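Local coordinates for protein SloR (Streptococcus mutans, PDB 5CVI) that is a manganese-responsive transcription regulator of the DtxR family that probably binds DNA as a homodimer and controls genes in response to metal, at residues 144-158 against 173-185. Sequence-based numbering, arbitrary orientation.
Sequences LKGVTEMGVYLLKRV and LKIGDELRLLEYD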
loop_
_atom_site.group_PDB
_atom_site.type_symbol
_atom_site.label_atom_id
_atom_site.label_comp_id
_atom_site.label_asym_id
_atom_site.label_seq_id
_atom_site.Cartn_x
_atom_site.Cartn_y
_atom_site.Cartn_z
ATOM N N LEU B 144 -22.308 19.604 16.997
ATOM C CA LEU B 144 -23.622 19.581 17.635
ATOM C C LEU B 144 -23.542 20.137 19.051
ATOM O O LEU B 144 -24.421 20.881 19.487
ATOM C CB LEU B 144 -24.188 18.162 17.667
ATOM C CG LEU B 144 -25.442 17.959 18.525
ATOM C CD1 LEU B 144 -26.629 18.744 17.972
ATOM C CD2 LEU B 144 -25.788 16.481 18.646
ATOM N N LYS B 145 -22.483 19.776 19.763
ATOM C CA LYS B 145 -22.245 20.325 21.089
ATOM C C LYS B 145 -22.032 21.830 20.988
ATOM O O LYS B 145 -21.223 22.301 20.191
ATOM C CB LYS B 145 -21.034 19.649 21.738
ATOM C CG LYS B 145 -20.648 20.208 23.095
ATOM C CD LYS B 145 -19.579 19.357 23.749
ATOM C CE LYS B 145 -19.063 19.988 25.027
ATOM N NZ LYS B 145 -18.339 21.260 24.755
ATOM N N GLY B 146 -22.777 22.582 21.789
ATOM C CA GLY B 146 -22.682 24.029 21.778
ATOM C C GLY B 146 -23.713 24.693 20.882
ATOM O O GLY B 146 -23.915 25.905 20.957
ATOM N N VAL B 147 -24.360 23.901 20.033
ATOM C CA VAL B 147 -25.393 24.415 19.136
ATOM C C VAL B 147 -26.568 25.003 19.916
ATOM O O VAL B 147 -27.058 24.389 20.862
ATOM C CB VAL B 147 -25.900 23.317 18.180
ATOM C CG1 VAL B 147 -27.140 23.782 17.435
ATOM C CG2 VAL B 147 -24.803 22.915 17.206
ATOM N N THR B 148 -27.013 26.193 19.514
ATOM C CA THR B 148 -28.059 26.918 20.238
ATOM C C THR B 148 -29.437 26.806 19.586
ATOM O O THR B 148 -30.429 26.523 20.259
ATOM C CB THR B 148 -27.720 28.416 20.369
ATOM O OG1 THR B 148 -26.437 28.573 20.983
ATOM C CG2 THR B 148 -28.777 29.131 21.204
ATOM N N GLU B 149 -29.491 27.045 18.279
ATOM C CA GLU B 149 -30.755 27.049 17.549
ATOM C C GLU B 149 -31.347 25.654 17.390
ATOM O O GLU B 149 -30.640 24.697 17.082
ATOM C CB GLU B 149 -30.577 27.693 16.172
ATOM C CG GLU B 149 -30.262 29.177 16.215
ATOM C CD GLU B 149 -30.279 29.816 14.839
ATOM O OE1 GLU B 149 -30.122 29.083 13.838
ATOM O OE2 GLU B 149 -30.458 31.049 14.758
HETATM N N MSE B 150 -32.655 25.547 17.599
HETATM C CA MSE B 150 -33.364 24.288 17.402
HETATM C C MSE B 150 -33.883 24.218 15.970
HETATM O O MSE B 150 -33.764 25.186 15.216
HETATM C CB MSE B 150 -34.517 24.160 18.401
HETATM C CG MSE B 150 -34.104 24.376 19.852
HETATM SE SE MSE B 150 -32.709 23.139 20.442
HETATM C CE MSE B 150 -32.327 23.917 22.192
ATOM N N GLY B 151 -34.454 23.079 15.591
ATOM C CA GLY B 151 -34.940 22.893 14.235
ATOM C C GLY B 151 -34.225 21.775 13.499
ATOM O O GLY B 151 -33.600 20.914 14.119
ATOM N N VAL B 152 -34.308 21.792 12.172
ATOM C CA VAL B 152 -33.759 20.710 11.358
ATOM C C VAL B 152 -32.276 20.897 11.015
ATOM O O VAL B 152 -31.844 21.984 10.626
ATOM C CB VAL B 152 -34.575 20.517 10.065
ATOM C CG1 VAL B 152 -34.011 19.363 9.248
ATOM C CG2 VAL B 152 -36.037 20.269 10.399
ATOM N N TYR B 153 -31.504 19.825 11.169
ATOM C CA TYR B 153 -30.089 19.821 10.808
ATOM C C TYR B 153 -29.766 18.621 9.930
ATOM O O TYR B 153 -30.474 17.618 9.952
ATOM C CB TYR B 153 -29.210 19.778 12.060
ATOM C CG TYR B 153 -29.141 21.086 12.810
ATOM C CD1 TYR B 153 -28.091 21.971 12.606
ATOM C CD2 TYR B 153 -30.127 21.439 13.719
ATOM C CE1 TYR B 153 -28.025 23.166 13.287
ATOM C CE2 TYR B 153 -30.070 22.632 14.406
ATOM C CZ TYR B 153 -29.018 23.492 14.187
ATOM O OH TYR B 153 -28.958 24.686 14.870
ATOM N N LEU B 154 -28.693 18.732 9.156
ATOM C CA LEU B 154 -28.183 17.601 8.390
ATOM C C LEU B 154 -26.848 17.144 8.961
ATOM O O LEU B 154 -25.965 17.961 9.223
ATOM C CB LEU B 154 -28.036 17.960 6.908
ATOM C CG LEU B 154 -29.284 17.848 6.028
ATOM C CD1 LEU B 154 -30.392 18.751 6.542
ATOM C CD2 LEU B 154 -28.958 18.172 4.578
ATOM N N LEU B 155 -26.713 15.839 9.171
ATOM C CA LEU B 155 -25.451 15.261 9.621
ATOM C C LEU B 155 -24.473 15.212 8.450
ATOM O O LEU B 155 -24.617 14.390 7.547
ATOM C CB LEU B 155 -25.685 13.855 10.179
ATOM C CG LEU B 155 -24.475 13.076 10.697
ATOM C CD1 LEU B 155 -23.776 13.841 11.808
ATOM C CD2 LEU B 155 -24.906 11.702 11.187
ATOM N N LYS B 156 -23.484 16.101 8.463
ATOM C CA LYS B 156 -22.567 16.236 7.333
ATOM C C LYS B 156 -21.219 15.539 7.542
ATOM O O LYS B 156 -20.618 15.051 6.583
ATOM C CB LYS B 156 -22.340 17.713 6.989
ATOM C CG LYS B 156 -23.602 18.497 6.670
ATOM C CD LYS B 156 -24.446 17.811 5.605
ATOM C CE LYS B 156 -23.720 17.739 4.270
ATOM N NZ LYS B 156 -24.508 16.968 3.261
ATOM N N ARG B 157 -20.743 15.499 8.784
ATOM C CA ARG B 157 -19.422 14.944 9.073
ATOM C C ARG B 157 -19.302 14.334 10.470
ATOM O O ARG B 157 -19.885 14.836 11.435
ATOM C CB ARG B 157 -18.344 16.014 8.885
ATOM C CG ARG B 157 -16.999 15.673 9.518
ATOM C CD ARG B 157 -16.016 16.822 9.361
ATOM N NE ARG B 157 -14.799 16.627 10.143
ATOM C CZ ARG B 157 -14.261 17.554 10.929
ATOM N NH1 ARG B 157 -14.836 18.743 11.039
ATOM N NH2 ARG B 157 -13.149 17.295 11.603
ATOM N N VAL B 158 -18.534 13.250 10.560
ATOM C CA VAL B 158 -18.243 12.597 11.833
ATOM C C VAL B 158 -16.753 12.305 11.923
ATOM O O VAL B 158 -16.052 12.313 10.913
ATOM C CB VAL B 158 -19.012 11.279 11.991
ATOM C CG1 VAL B 158 -20.511 11.525 11.924
ATOM C CG2 VAL B 158 -18.580 10.288 10.908
ATOM N N LEU B 173 -27.579 5.985 12.492
ATOM C CA LEU B 173 -27.189 7.301 12.002
ATOM C C LEU B 173 -26.260 7.184 10.801
ATOM O O LEU B 173 -25.282 6.438 10.836
ATOM C CB LEU B 173 -26.509 8.114 13.107
ATOM C CG LEU B 173 -27.400 8.665 14.224
ATOM C CD1 LEU B 173 -28.531 9.498 13.642
ATOM C CD2 LEU B 173 -27.946 7.539 15.075
ATOM N N LYS B 174 -26.574 7.924 9.742
ATOM C CA LYS B 174 -25.743 7.971 8.545
ATOM C C LYS B 174 -25.469 9.418 8.157
ATOM O O LYS B 174 -26.275 10.304 8.432
ATOM C CB LYS B 174 -26.430 7.261 7.376
ATOM C CG LYS B 174 -26.422 5.743 7.445
ATOM C CD LYS B 174 -27.217 5.147 6.285
ATOM C CE LYS B 174 -27.069 3.635 6.217
ATOM N NZ LYS B 174 -25.667 3.222 5.928
ATOM N N ILE B 175 -24.332 9.652 7.510
ATOM C CA ILE B 175 -24.023 10.962 6.953
ATOM C C ILE B 175 -25.096 11.355 5.937
ATOM O O ILE B 175 -25.405 10.592 5.025
ATOM C CB ILE B 175 -22.645 10.963 6.260
ATOM C CG1 ILE B 175 -21.537 10.610 7.258
ATOM C CG2 ILE B 175 -22.376 12.308 5.600
ATOM C CD1 ILE B 175 -21.439 11.557 8.426
ATOM N N GLY B 176 -25.669 12.542 6.105
ATOM C CA GLY B 176 -26.704 13.021 5.207
ATOM C C GLY B 176 -28.093 12.900 5.804
ATOM O O GLY B 176 -29.078 13.336 5.202
ATOM N N ASP B 177 -28.173 12.308 6.992
ATOM C CA ASP B 177 -29.450 12.144 7.676
ATOM C C ASP B 177 -29.979 13.467 8.214
ATOM O O ASP B 177 -29.218 14.294 8.720
ATOM C CB ASP B 177 -29.324 11.136 8.819
ATOM C CG ASP B 177 -29.550 9.707 8.366
ATOM O OD1 ASP B 177 -30.169 9.514 7.297
ATOM O OD2 ASP B 177 -29.117 8.779 9.082
ATOM N N GLU B 178 -31.288 13.660 8.090
ATOM C CA GLU B 178 -31.956 14.807 8.690
ATOM C C GLU B 178 -32.360 14.474 10.124
ATOM O O GLU B 178 -33.138 13.550 10.363
ATOM C CB GLU B 178 -33.192 15.206 7.877
ATOM C CG GLU B 178 -32.888 15.791 6.506
ATOM C CD GLU B 178 -34.139 16.179 5.734
ATOM O OE1 GLU B 178 -35.255 15.871 6.207
ATOM O OE2 GLU B 178 -34.006 16.796 4.654
ATOM N N LEU B 179 -31.820 15.217 11.080
ATOM C CA LEU B 179 -32.214 15.055 12.473
ATOM C C LEU B 179 -32.665 16.387 13.064
ATOM O O LEU B 179 -31.978 17.399 12.937
ATOM C CB LEU B 179 -31.072 14.445 13.288
ATOM C CG LEU B 179 -29.663 14.893 12.904
ATOM C CD1 LEU B 179 -29.323 16.236 13.534
ATOM C CD2 LEU B 179 -28.643 13.834 13.284
ATOM N N ARG B 180 -33.837 16.381 13.693
ATOM C CA ARG B 180 -34.407 17.593 14.267
ATOM C C ARG B 180 -33.998 17.734 15.732
ATOM O O ARG B 180 -34.327 16.885 16.563
ATOM C CB ARG B 180 -35.936 17.580 14.125
ATOM C CG ARG B 180 -36.644 18.818 14.665
ATOM C CD ARG B 180 -38.154 18.753 14.440
ATOM N NE ARG B 180 -38.528 18.916 13.035
ATOM C CZ ARG B 180 -38.654 17.915 12.168
ATOM N NH1 ARG B 180 -38.433 16.664 12.554
ATOM N NH2 ARG B 180 -39.000 18.163 10.912
ATOM N N LEU B 181 -33.271 18.804 16.039
ATOM C CA LEU B 181 -32.868 19.089 17.411
ATOM C C LEU B 181 -34.021 19.729 18.175
ATOM O O LEU B 181 -34.425 20.855 17.878
ATOM C CB LEU B 181 -31.650 20.012 17.436
ATOM C CG LEU B 181 -31.187 20.455 18.826
ATOM C CD1 LEU B 181 -30.879 19.244 19.694
ATOM C CD2 LEU B 181 -29.974 21.371 18.732
ATOM N N LEU B 182 -34.544 19.006 19.160
ATOM C CA LEU B 182 -35.699 19.471 19.918
ATOM C C LEU B 182 -35.302 20.407 21.055
ATOM O O LEU B 182 -35.909 21.459 21.248
ATOM C CB LEU B 182 -36.476 18.280 20.477
ATOM C CG LEU B 182 -37.021 17.292 19.449
ATOM C CD1 LEU B 182 -37.758 16.158 20.142
ATOM C CD2 LEU B 182 -37.935 18.004 18.464
ATOM N N GLU B 183 -34.279 20.014 21.805
ATOM C CA GLU B 183 -33.850 20.764 22.976
ATOM C C GLU B 183 -32.529 20.220 23.495
ATOM O O GLU B 183 -32.108 19.125 23.120
ATOM C CB GLU B 183 -34.898 20.646 24.083
ATOM C CG GLU B 183 -35.059 19.226 24.603
ATOM C CD GLU B 183 -36.088 19.112 25.712
ATOM O OE1 GLU B 183 -36.413 20.143 26.336
ATOM O OE2 GLU B 183 -36.574 17.986 25.953
ATOM N N TYR B 184 -31.876 20.988 24.360
ATOM C CA TYR B 184 -30.728 20.484 25.096
ATOM C C TYR B 184 -31.120 20.207 26.543
ATOM O O TYR B 184 -31.330 21.131 27.320
ATOM C CB TYR B 184 -29.559 21.467 25.037
ATOM C CG TYR B 184 -28.459 21.144 26.024
ATOM C CD1 TYR B 184 -27.597 20.077 25.807
ATOM C CD2 TYR B 184 -28.290 21.899 27.177
ATOM C CE1 TYR B 184 -26.595 19.773 26.711
ATOM C CE2 TYR B 184 -27.291 21.604 28.084
ATOM C CZ TYR B 184 -26.447 20.541 27.846
ATOM O OH TYR B 184 -25.452 20.244 28.747
ATOM N N ASP B 185 -31.234 18.928 26.891
ATOM C CA ASP B 185 -31.546 18.529 28.257
ATOM C C ASP B 185 -30.355 18.834 29.159
ATOM O O ASP B 185 -29.373 18.094 29.174
ATOM C CB ASP B 185 -31.887 17.037 28.315
ATOM C CG ASP B 185 -32.517 16.626 29.642
ATOM O OD1 ASP B 185 -32.293 17.316 30.662
ATOM O OD2 ASP B 185 -33.239 15.604 29.666
#
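The ring of Tyr153 meets Leu181 obliquely, its CD2 4.3 Å from Leu181 CB, while Ile212 of strand 210-214 also packs against this tyrosine. Tyr153 OH donates to Glu149 O (2.8 Å) from above the carbonyl plane, so one residue serves both core and preceding loop. A second flat group, the guanidinium of Arg180, lies on the opposite face of the sheet; Val152 CG2 approaches it obliquely, 3.7 Å from Arg180 NH2, and Glu194 forms a salt bridge with NH1. Beside them Leu154 and Glu178 run side by side, Glu178 CG against Leu154 CD1 (3.9 Å), with the carboxylate of Glu178 reaching Lys215.

Strands 151-158 and 178-185 are antiparallel neighbours. Gly151 with Leu181 and Tyr153 with Leu179 are hydrogen-bonded pairs, each joined by two backbone bonds. Glycine suits position 151 because at its positive phi a CB would jam against Met150 O. Leu155 extends the pattern to the type II turn 174-177: its N gives a nearly straight bond (171°) to Asp177 O, and its O accepts from Gly176 N, another glycine with positive phi. Asp177 OD2 accepts from Lys174 N.

Leu155, with CG anti to its backbone N (chi1 180°), lays CD2 3.4 Å from Lys174 O and crosses Ile175 at about a right angle. The CD1 of Ile175 continues to Val158 CG1 (3.6 Å). At the far end selenomethionine Met150, bent at chi2 (-58°), carries SE across Leu181 and CE to Glu183 CA (3.6 Å).

The two are adjacent inner strands in the five-stranded antiparallel sheet of the SH3-like FeoA domain. Its chemistry is divided by face: Leu155, Leu179 and Leu181 with Tyr153 build the hydrophobic interior, whereas on the outer side Glu178 packs its CG methylene on Leu154, Arg180 lays its guanidinium by Val152, and both charges find ionic partners.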